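Local coordinates for lovastatin nonaketide synthase mokA (Monascus pilosus, PDB 6AD3), which catalyses the iterative nine-step assembly of the polyketide precursor of monacolin K (lovastatin) and is represented here by its condensation domain, at residues Y335-A340 with G387-A392; L339-G344 with L507-M512; V191-G196 with L201-Y206. The protein carries 1 engineered substitution. All coordinates share one frame; numbering follows the deposited sequence.

Interaction 1: residues Y335-A340 with G387-A392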
loop_
_atom_site.group_PDB
_atom_site.type_symbol
_atom_site.label_atom_id
_atom_site.label_comp_id
_atom_site.label_asym_id
_atom_site.label_seq_id
_atom_site.Cartn_x
_atom_site.Cartn_y
_atom_site.Cartn_z
ATOM N N TYR A 335 7.967 6.253 -14.581
ATOM C CA TYR A 335 7.938 4.833 -14.242
ATOM C C TYR A 335 7.429 4.026 -15.426
ATOM O O TYR A 335 8.031 3.011 -15.802
ATOM C CB TYR A 335 7.052 4.631 -13.018
ATOM C CG TYR A 335 6.841 3.216 -12.574
ATOM C CD1 TYR A 335 7.893 2.446 -12.164
ATOM C CD2 TYR A 335 5.577 2.799 -12.220
ATOM C CE1 TYR A 335 7.674 1.207 -11.565
ATOM C CE2 TYR A 335 5.354 1.568 -11.622
ATOM C CZ TYR A 335 6.405 0.771 -11.326
ATOM O OH TYR A 335 6.176 -0.462 -10.707
ATOM N N HIS A 336 6.338 4.495 -16.038
ATOM C CA HIS A 336 5.810 3.849 -17.220
ATOM C C HIS A 336 6.851 3.792 -18.328
ATOM O O HIS A 336 7.038 2.740 -18.959
ATOM C CB HIS A 336 4.565 4.576 -17.719
ATOM C CG HIS A 336 4.153 4.164 -19.086
ATOM N ND1 HIS A 336 4.476 4.902 -20.210
ATOM C CD2 HIS A 336 3.629 3.001 -19.535
ATOM C CE1 HIS A 336 4.121 4.230 -21.289
ATOM N NE2 HIS A 336 3.610 3.069 -20.912
ATOM N N VAL A 337 7.531 4.923 -18.586
ATOM C CA VAL A 337 8.551 4.946 -19.648
ATOM C C VAL A 337 9.688 3.957 -19.401
ATOM O O VAL A 337 10.066 3.213 -20.286
ATOM C CB VAL A 337 9.142 6.345 -19.825
ATOM C CG1 VAL A 337 10.330 6.315 -20.774
ATOM C CG2 VAL A 337 8.056 7.303 -20.316
ATOM N N LEU A 338 10.136 3.830 -18.152
ATOM C CA LEU A 338 11.188 2.916 -17.849
ATOM C C LEU A 338 10.723 1.465 -18.016
ATOM O O LEU A 338 11.444 0.621 -18.555
ATOM C CB LEU A 338 11.697 3.165 -16.431
ATOM C CG LEU A 338 12.833 2.254 -16.002
ATOM C CD1 LEU A 338 13.990 2.289 -16.996
ATOM C CD2 LEU A 338 13.307 2.653 -14.617
ATOM N N LEU A 339 9.504 1.170 -17.574
ATOM C CA LEU A 339 8.976 -0.164 -17.721
ATOM C C LEU A 339 8.887 -0.530 -19.197
ATOM O O LEU A 339 9.198 -1.664 -19.587
ATOM C CB LEU A 339 7.619 -0.290 -17.065
ATOM C CG LEU A 339 7.634 -0.264 -15.529
ATOM C CD1 LEU A 339 6.220 -0.091 -14.992
ATOM C CD2 LEU A 339 8.221 -1.530 -14.983
ATOM N N ALA A 340 8.397 0.399 -20.010
ATOM C CA ALA A 340 8.301 0.135 -21.446
ATOM C C ALA A 340 9.701 -0.110 -22.026
ATOM O O ALA A 340 9.887 -1.018 -22.866
ATOM C CB ALA A 340 7.622 1.295 -22.159
ATOM N N GLY A 387 7.292 15.654 -22.106
ATOM C CA GLY A 387 6.297 16.648 -21.760
ATOM C C GLY A 387 4.916 16.274 -22.250
ATOM O O GLY A 387 3.922 16.485 -21.549
ATOM N N GLU A 388 4.836 15.827 -23.497
ATOM C CA GLU A 388 3.576 15.361 -24.077
ATOM C C GLU A 388 3.017 14.151 -23.319
ATOM O O GLU A 388 1.825 14.063 -23.066
ATOM C CB GLU A 388 3.773 15.015 -25.560
ATOM C CG GLU A 388 4.182 16.235 -26.379
ATOM C CD GLU A 388 4.552 15.914 -27.828
ATOM O OE1 GLU A 388 5.068 14.829 -28.112
ATOM O OE2 GLU A 388 4.473 16.843 -28.651
ATOM N N HIS A 389 3.905 13.253 -22.938
ATOM C CA HIS A 389 3.510 12.038 -22.230
ATOM C C HIS A 389 3.039 12.378 -20.829
ATOM O O HIS A 389 2.146 11.720 -20.287
ATOM C CB HIS A 389 4.678 11.109 -22.170
ATOM C CG HIS A 389 4.352 9.758 -21.621
ATOM N ND1 HIS A 389 3.349 8.969 -22.140
ATOM C CD2 HIS A 389 4.992 9.003 -20.704
ATOM C CE1 HIS A 389 3.418 7.765 -21.598
ATOM N NE2 HIS A 389 4.376 7.777 -20.684
ATOM N N LEU A 390 3.660 13.389 -20.233
ATOM C CA LEU A 390 3.259 13.860 -18.916
ATOM C C LEU A 390 1.843 14.391 -18.946
ATOM O O LEU A 390 0.997 14.072 -18.084
ATOM C CB LEU A 390 4.221 14.956 -18.445
ATOM C CG LEU A 390 3.888 15.641 -17.131
ATOM C CD1 LEU A 390 3.783 14.657 -15.974
ATOM C CD2 LEU A 390 4.932 16.697 -16.814
ATOM N N VAL A 391 1.536 15.200 -19.950
ATOM C CA VAL A 391 0.208 15.753 -20.031
ATOM C C VAL A 391 -0.795 14.639 -20.281
ATOM O O VAL A 391 -1.879 14.615 -19.688
ATOM C CB VAL A 391 0.148 16.838 -21.134
ATOM C CG1 VAL A 391 -1.297 17.174 -21.501
ATOM C CG2 VAL A 391 0.877 18.085 -20.648
ATOM N N ALA A 392 -0.447 13.700 -21.150
ATOM C CA ALA A 392 -1.381 12.597 -21.455
ATOM C C ALA A 392 -1.582 11.714 -20.226
ATOM O O ALA A 392 -2.681 11.237 -19.955
ATOM C CB ALA A 392 -0.890 11.774 -22.623
#
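H389 and H336 meet ring to ring between two helices, and V337 packs beside them. H389 has the most surface buried by the contact. It lies on helix 386-401, and its partners lie on successive positions of helix 327-343. Its CG is anti to the backbone N (chi1 -173°), which sends the ring away from its own helix and across the gap. The backbones stay well apart, with 9.1 Å between the CA atoms of V337 and H389. The imidazole is therefore the bridge.

The NE2 atom of H389 lies 2.9 Å from ND1 of H336, a hydrogen bond in which either nitrogen could be the donor. The bond is bent. Each nitrogen sits at the edge of the other ring, near its plane. The rings meet rim to rim, their planes 43° apart, and neither covers the face of the other. The CE1 atom of H389 comes within 3.4 Å of the same H336 ND1. V337 comes in obliquely on the CD2 side: its CG2 methyl is 3.5 Å from CD2 of H389.

Helix 327-343 packs on the six-stranded sheet of the condensation domain, and H389 joins helix 386-401 to it. The H336 ring stacks on F377 and also meets F348 and F380. L518, near the C terminus, touches both V337 and H389.

All three residues are buried, so the bond joins two imidazole nitrogens inside an apolar setting. One of these nitrogens must carry the proton and the other must accept it. The protonation patterns of the two rings are thus coupled. The histidine that accepts is probably neutral. With both rings charged neither nitrogen could accept, so that state is probably disfavoured.

Interaction 2: residues L339-G344 with L507-M512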
loop_
_atom_site.group_PDB
_atom_site.type_symbol
_atom_site.label_atom_id
_atom_site.label_comp_id
_atom_site.label_asym_id
_atom_site.label_seq_id
_atom_site.Cartn_x
_atom_site.Cartn_y
_atom_site.Cartn_z
ATOM N N LEU A 339 9.504 1.170 -17.574
ATOM C CA LEU A 339 8.976 -0.164 -17.721
ATOM C C LEU A 339 8.887 -0.530 -19.197
ATOM O O LEU A 339 9.198 -1.664 -19.587
ATOM C CB LEU A 339 7.619 -0.290 -17.065
ATOM C CG LEU A 339 7.634 -0.264 -15.529
ATOM C CD1 LEU A 339 6.220 -0.091 -14.992
ATOM C CD2 LEU A 339 8.221 -1.530 -14.983
ATOM N N ALA A 340 8.397 0.399 -20.010
ATOM C CA ALA A 340 8.301 0.135 -21.446
ATOM C C ALA A 340 9.701 -0.110 -22.026
ATOM O O ALA A 340 9.887 -1.018 -22.866
ATOM C CB ALA A 340 7.622 1.295 -22.159
ATOM N N ARG A 341 10.661 0.738 -21.676
ATOM C CA ARG A 341 12.030 0.532 -22.156
ATOM C C ARG A 341 12.571 -0.819 -21.806
ATOM O O ARG A 341 13.175 -1.469 -22.632
ATOM C CB ARG A 341 12.990 1.580 -21.640
ATOM C CG ARG A 341 12.769 2.960 -22.181
ATOM C CD ARG A 341 13.906 3.881 -21.795
ATOM N NE ARG A 341 13.665 5.207 -22.338
ATOM C CZ ARG A 341 14.485 6.230 -22.168
ATOM N NH1 ARG A 341 15.592 6.063 -21.451
ATOM N NH2 ARG A 341 14.234 7.389 -22.757
ATOM N N LEU A 342 12.449 -1.217 -20.548
ATOM C CA LEU A 342 13.111 -2.417 -20.074
ATOM C C LEU A 342 12.428 -3.706 -20.536
ATOM O O LEU A 342 13.054 -4.747 -20.566
ATOM C CB LEU A 342 13.204 -2.414 -18.544
ATOM C CG LEU A 342 14.066 -1.346 -17.900
ATOM C CD1 LEU A 342 13.950 -1.447 -16.369
ATOM C CD2 LEU A 342 15.508 -1.501 -18.363
ATOM N N THR A 343 11.129 -3.640 -20.840
ATOM C CA THR A 343 10.378 -4.830 -21.224
ATOM C C THR A 343 10.199 -4.964 -22.724
ATOM O O THR A 343 9.933 -6.055 -23.207
ATOM C CB THR A 343 8.966 -4.846 -20.613
ATOM O OG1 THR A 343 8.226 -3.717 -21.074
ATOM C CG2 THR A 343 9.040 -4.820 -19.109
ATOM N N GLY A 344 10.215 -3.844 -23.436
ATOM C CA GLY A 344 9.804 -3.806 -24.836
ATOM C C GLY A 344 8.300 -3.901 -25.101
ATOM O O GLY A 344 7.888 -4.162 -26.212
ATOM N N LEU A 507 14.475 10.068 -14.246
ATOM C CA LEU A 507 13.863 11.240 -13.623
ATOM C C LEU A 507 14.765 12.440 -13.759
ATOM O O LEU A 507 14.318 13.523 -14.095
ATOM C CB LEU A 507 13.647 11.018 -12.122
ATOM C CG LEU A 507 12.548 10.018 -11.738
ATOM C CD1 LEU A 507 12.661 9.728 -10.238
ATOM C CD2 LEU A 507 11.165 10.538 -12.074
ATOM N N SER A 508 16.057 12.225 -13.581
ATOM C CA SER A 508 16.982 13.327 -13.672
ATOM C C SER A 508 17.019 13.856 -15.125
ATOM O O SER A 508 17.026 15.076 -15.369
ATOM C CB SER A 508 18.374 12.879 -13.223
ATOM O OG SER A 508 19.277 13.980 -13.363
ATOM N N MET A 509 17.019 12.946 -16.094
ATOM C CA MET A 509 17.149 13.361 -17.487
ATOM C C MET A 509 15.891 14.092 -17.968
ATOM O O MET A 509 15.970 15.168 -18.575
ATOM C CB MET A 509 17.464 12.138 -18.357
ATOM C CG MET A 509 17.475 12.374 -19.831
ATOM S SD MET A 509 17.789 10.836 -20.777
ATOM C CE MET A 509 16.232 9.963 -20.538
ATOM N N PHE A 510 14.726 13.534 -17.694
ATOM C CA PHE A 510 13.484 14.140 -18.174
ATOM C C PHE A 510 13.142 15.440 -17.454
ATOM O O PHE A 510 12.481 16.320 -18.041
ATOM C CB PHE A 510 12.296 13.157 -18.101
ATOM C CG PHE A 510 12.343 12.066 -19.137
ATOM C CD1 PHE A 510 12.631 12.350 -20.455
ATOM C CD2 PHE A 510 12.110 10.750 -18.786
ATOM C CE1 PHE A 510 12.646 11.359 -21.415
ATOM C CE2 PHE A 510 12.138 9.740 -19.751
ATOM C CZ PHE A 510 12.428 10.038 -21.052
ATOM N N SER A 511 13.521 15.547 -16.177
ATOM C CA SER A 511 13.220 16.715 -15.429
ATOM C C SER A 511 14.184 17.843 -15.830
ATOM O O SER A 511 13.816 18.996 -15.771
ATOM C CB SER A 511 13.262 16.446 -13.920
ATOM O OG SER A 511 14.583 16.259 -13.435
ATOM N N MET A 512 15.369 17.471 -16.322
ATOM C CA MET A 512 16.312 18.451 -16.939
ATOM C C MET A 512 15.783 18.902 -18.311
ATOM O O MET A 512 15.861 20.068 -18.663
ATOM C CB MET A 512 17.678 17.797 -17.088
ATOM C CG MET A 512 18.794 18.702 -17.541
ATOM S SD MET A 512 19.226 19.928 -16.289
ATOM C CE MET A 512 20.027 18.868 -15.080
#
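R341 reaches from the end of helix 327-343 to M509 and F510 on helix 495-512. This is a helix-helix contact in the half of the condensation domain built round the six-stranded sheet. R341 has CG anti to its carbonyl carbon (chi1 -68°), and the chain is extended from CG to NE. That straight shape carries the guanidinium across the gap between the helices.

Its NH2 atom does most of the touching. It lies 3.6 Å from CZ of F510 and 3.9 Å from CE of M509. The approach to F510 is oblique, with guanidinium and ring planes 67° apart. No hydrogen bond joins the two segments. The polar partner of NH2 is instead the carbonyl O of L518. The apolar groups pack round an arginine that is held from elsewhere.

M509 is extended through chi2 and then bends at chi3 (72°). The bend brings CE back over one face of the F510 ring, 3.8 Å above its plane and offset toward the rim. F510 also stacks with F386.

Helix 327-343 ends here, and G344 leaves helical geometry with positive phi. T343 OG1 is 2.7 Å from L339 O, which also accepts T343 N from the opposite face of its carbonyl plane.

Interaction 3: residues V191-G196 with L201-Y206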
loop_
_atom_site.group_PDB
_atom_site.type_symbol
_atom_site.label_atom_id
_atom_site.label_comp_id
_atom_site.label_asym_id
_atom_site.label_seq_id
_atom_site.Cartn_x
_atom_site.Cartn_y
_atom_site.Cartn_z
ATOM N N VAL A 191 3.394 -0.696 19.995
ATOM C CA VAL A 191 4.545 -0.951 20.863
ATOM C C VAL A 191 5.509 0.213 20.822
ATOM O O VAL A 191 5.952 0.637 19.731
ATOM C CB VAL A 191 5.279 -2.238 20.473
ATOM C CG1 VAL A 191 6.462 -2.469 21.427
ATOM C CG2 VAL A 191 4.324 -3.401 20.458
ATOM N N ASP A 192 5.868 0.716 22.012
ATOM C CA ASP A 192 6.883 1.759 22.163
ATOM C C ASP A 192 8.111 1.120 22.742
ATOM O O ASP A 192 8.106 0.752 23.944
ATOM C CB ASP A 192 6.365 2.866 23.117
ATOM C CG ASP A 192 7.449 3.898 23.495
ATOM O OD1 ASP A 192 8.500 3.955 22.824
ATOM O OD2 ASP A 192 7.240 4.619 24.512
ATOM N N PHE A 193 9.045 0.726 21.877
ATOM C CA PHE A 193 10.355 0.185 22.364
ATOM C C PHE A 193 11.222 1.366 22.775
ATOM O O PHE A 193 11.377 2.316 22.020
ATOM C CB PHE A 193 11.097 -0.590 21.265
ATOM C CG PHE A 193 10.431 -1.854 20.835
ATOM C CD1 PHE A 193 10.476 -2.985 21.621
ATOM C CD2 PHE A 193 9.826 -1.936 19.580
ATOM C CE1 PHE A 193 9.918 -4.185 21.192
ATOM C CE2 PHE A 193 9.239 -3.108 19.150
ATOM C CZ PHE A 193 9.284 -4.238 19.923
ATOM N N PHE A 194 11.836 1.330 23.980
ATOM C CA PHE A 194 12.546 2.510 24.457
ATOM C C PHE A 194 13.859 2.126 25.128
ATOM O O PHE A 194 13.983 1.035 25.663
ATOM C CB PHE A 194 11.668 3.336 25.405
ATOM C CG PHE A 194 11.440 2.713 26.762
ATOM C CD1 PHE A 194 10.437 1.785 26.956
ATOM C CD2 PHE A 194 12.257 3.045 27.839
ATOM C CE1 PHE A 194 10.103 1.357 28.206
ATOM C CE2 PHE A 194 11.945 2.585 29.105
ATOM C CZ PHE A 194 10.897 1.701 29.281
ATOM N N TRP A 195 14.849 2.991 24.962
ATOM C CA TRP A 195 16.213 2.741 25.469
ATOM C C TRP A 195 16.940 4.049 25.602
ATOM O O TRP A 195 16.482 5.083 25.110
ATOM C CB TRP A 195 16.972 1.825 24.536
ATOM C CG TRP A 195 17.309 2.447 23.214
ATOM C CD1 TRP A 195 18.495 3.036 22.857
ATOM C CD2 TRP A 195 16.508 2.407 22.021
ATOM N NE1 TRP A 195 18.447 3.432 21.543
ATOM C CE2 TRP A 195 17.219 3.111 21.026
ATOM C CE3 TRP A 195 15.194 2.007 21.751
ATOM C CZ2 TRP A 195 16.698 3.327 19.736
ATOM C CZ3 TRP A 195 14.665 2.259 20.498
ATOM C CH2 TRP A 195 15.436 2.878 19.489
ATOM N N GLY A 196 18.138 3.993 26.188
ATOM C CA GLY A 196 19.038 5.135 26.178
ATOM C C GLY A 196 18.435 6.372 26.799
ATOM O O GLY A 196 17.661 6.286 27.757
ATOM N N LEU A 201 11.544 3.436 19.450
ATOM C CA LEU A 201 11.001 2.928 18.185
ATOM C C LEU A 201 9.526 2.562 18.397
ATOM O O LEU A 201 9.204 1.646 19.143
ATOM C CB LEU A 201 11.815 1.725 17.696
ATOM C CG LEU A 201 11.285 1.018 16.449
ATOM C CD1 LEU A 201 11.315 1.969 15.278
ATOM C CD2 LEU A 201 12.092 -0.238 16.177
ATOM N N PHE A 202 8.652 3.410 17.892
ATOM C CA PHE A 202 7.221 3.242 18.076
ATOM C C PHE A 202 6.672 2.509 16.874
ATOM O O PHE A 202 6.879 2.939 15.742
ATOM C CB PHE A 202 6.550 4.603 18.184
ATOM C CG PHE A 202 5.056 4.536 18.236
ATOM C CD1 PHE A 202 4.440 3.677 19.108
ATOM C CD2 PHE A 202 4.288 5.290 17.389
ATOM C CE1 PHE A 202 3.062 3.561 19.136
ATOM C CE2 PHE A 202 2.903 5.211 17.430
ATOM C CZ PHE A 202 2.303 4.260 18.230
ATOM N N VAL A 203 6.093 1.339 17.111
ATOM C CA VAL A 203 5.686 0.452 16.057
ATOM C C VAL A 203 4.162 0.321 16.065
ATOM O O VAL A 203 3.550 -0.027 17.093
ATOM C CB VAL A 203 6.333 -0.960 16.210
ATOM C CG1 VAL A 203 5.942 -1.892 15.039
ATOM C CG2 VAL A 203 7.850 -0.859 16.317
ATOM N N VAL A 204 3.582 0.503 14.880
ATOM C CA VAL A 204 2.240 0.158 14.574
ATOM C C VAL A 204 2.233 -1.025 13.602
ATOM O O VAL A 204 2.740 -0.942 12.483
ATOM C CB VAL A 204 1.478 1.351 13.937
ATOM C CG1 VAL A 204 0.097 0.904 13.495
ATOM C CG2 VAL A 204 1.403 2.526 14.886
ATOM N N ALA A 205 1.713 -2.156 14.071
ATOM C CA ALA A 205 1.623 -3.322 13.272
ATOM C C ALA A 205 0.162 -3.736 13.167
ATOM O O ALA A 205 -0.591 -3.628 14.119
ATOM C CB ALA A 205 2.442 -4.429 13.850
ATOM N N TYR A 206 -0.223 -4.186 11.996
ATOM C CA TYR A 206 -1.619 -4.473 11.706
ATOM C C TYR A 206 -1.801 -5.624 10.757
ATOM O O TYR A 206 -1.083 -5.778 9.753
ATOM C CB TYR A 206 -2.368 -3.243 11.184
ATOM C CG TYR A 206 -1.766 -2.597 9.954
ATOM C CD1 TYR A 206 -0.737 -1.683 10.067
ATOM C CD2 TYR A 206 -2.338 -2.797 8.684
ATOM C CE1 TYR A 206 -0.236 -1.033 8.940
ATOM C CE2 TYR A 206 -1.863 -2.144 7.575
ATOM C CZ TYR A 206 -0.804 -1.292 7.694
ATOM O OH TYR A 206 -0.329 -0.652 6.588
#
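L201 pairs with F193 through both of its backbone polar atoms. Its N gives a hydrogen bond to F193 O at 2.8 Å, and its O takes one from F193 N at 2.9 Å. The second donor is tilted from the carbonyl plane. W195 leans back over this end of the strand. Its chi1 of 69° sets CG between the backbone N and the carbonyl carbon, and the indole then brings CZ3 to 4.0 Å from L201 CB.

F202 faces D192 in a non-hydrogen-bonded pair. Its CA makes a CA-H...O contact with V191 O at 3.3 Å, and its CD1 lies 3.5 Å from the same oxygen. The F202 ring also meets F220 edge-to-face, and D192 OD1 is bonded to H200 ND1.

These two strands, 188-195 and 199-206, form an antiparallel beta hairpin within a mixed five-stranded sheet. The second strand leads into the segment that corresponds to the HHxxxDG motif of condensation domains, which here reads HRFVGDG, with arginine for the second histidine.

V203 closes a second hydrogen-bonded pair, with V191. Its N is 2.7 Å from V191 O, and its O accepts V191 N at 3.0 Å in the carbonyl plane. Its CG2 touches CE2 at the edge of the F193 ring, while V191 CG1 sits over the centre of one face of that ring. V203 and F193 both pack on L175 of helix 165-176.

Interaction 3 comes first along the chain and is the most local. It closes a tight hairpin, with only four residues between its segments, and is complete before interaction 1 opens. Interactions 1 and 2 then start from the same helix, 327-343, and share L339 and A340. Interaction 1 closes a loop of 46 intervening residues at helix 386-401. Interaction 2 spans 162 residues and closes at helix 495-512, so most of the shorter loop falls within it. The two touch where V337 CG1 packs 4.0 Å from F510 CE2. Together they tie three helices beside the six-stranded sheet. Interaction 3 joins strands of the five-stranded sheet, its centre about 40 Å from that of interaction 1.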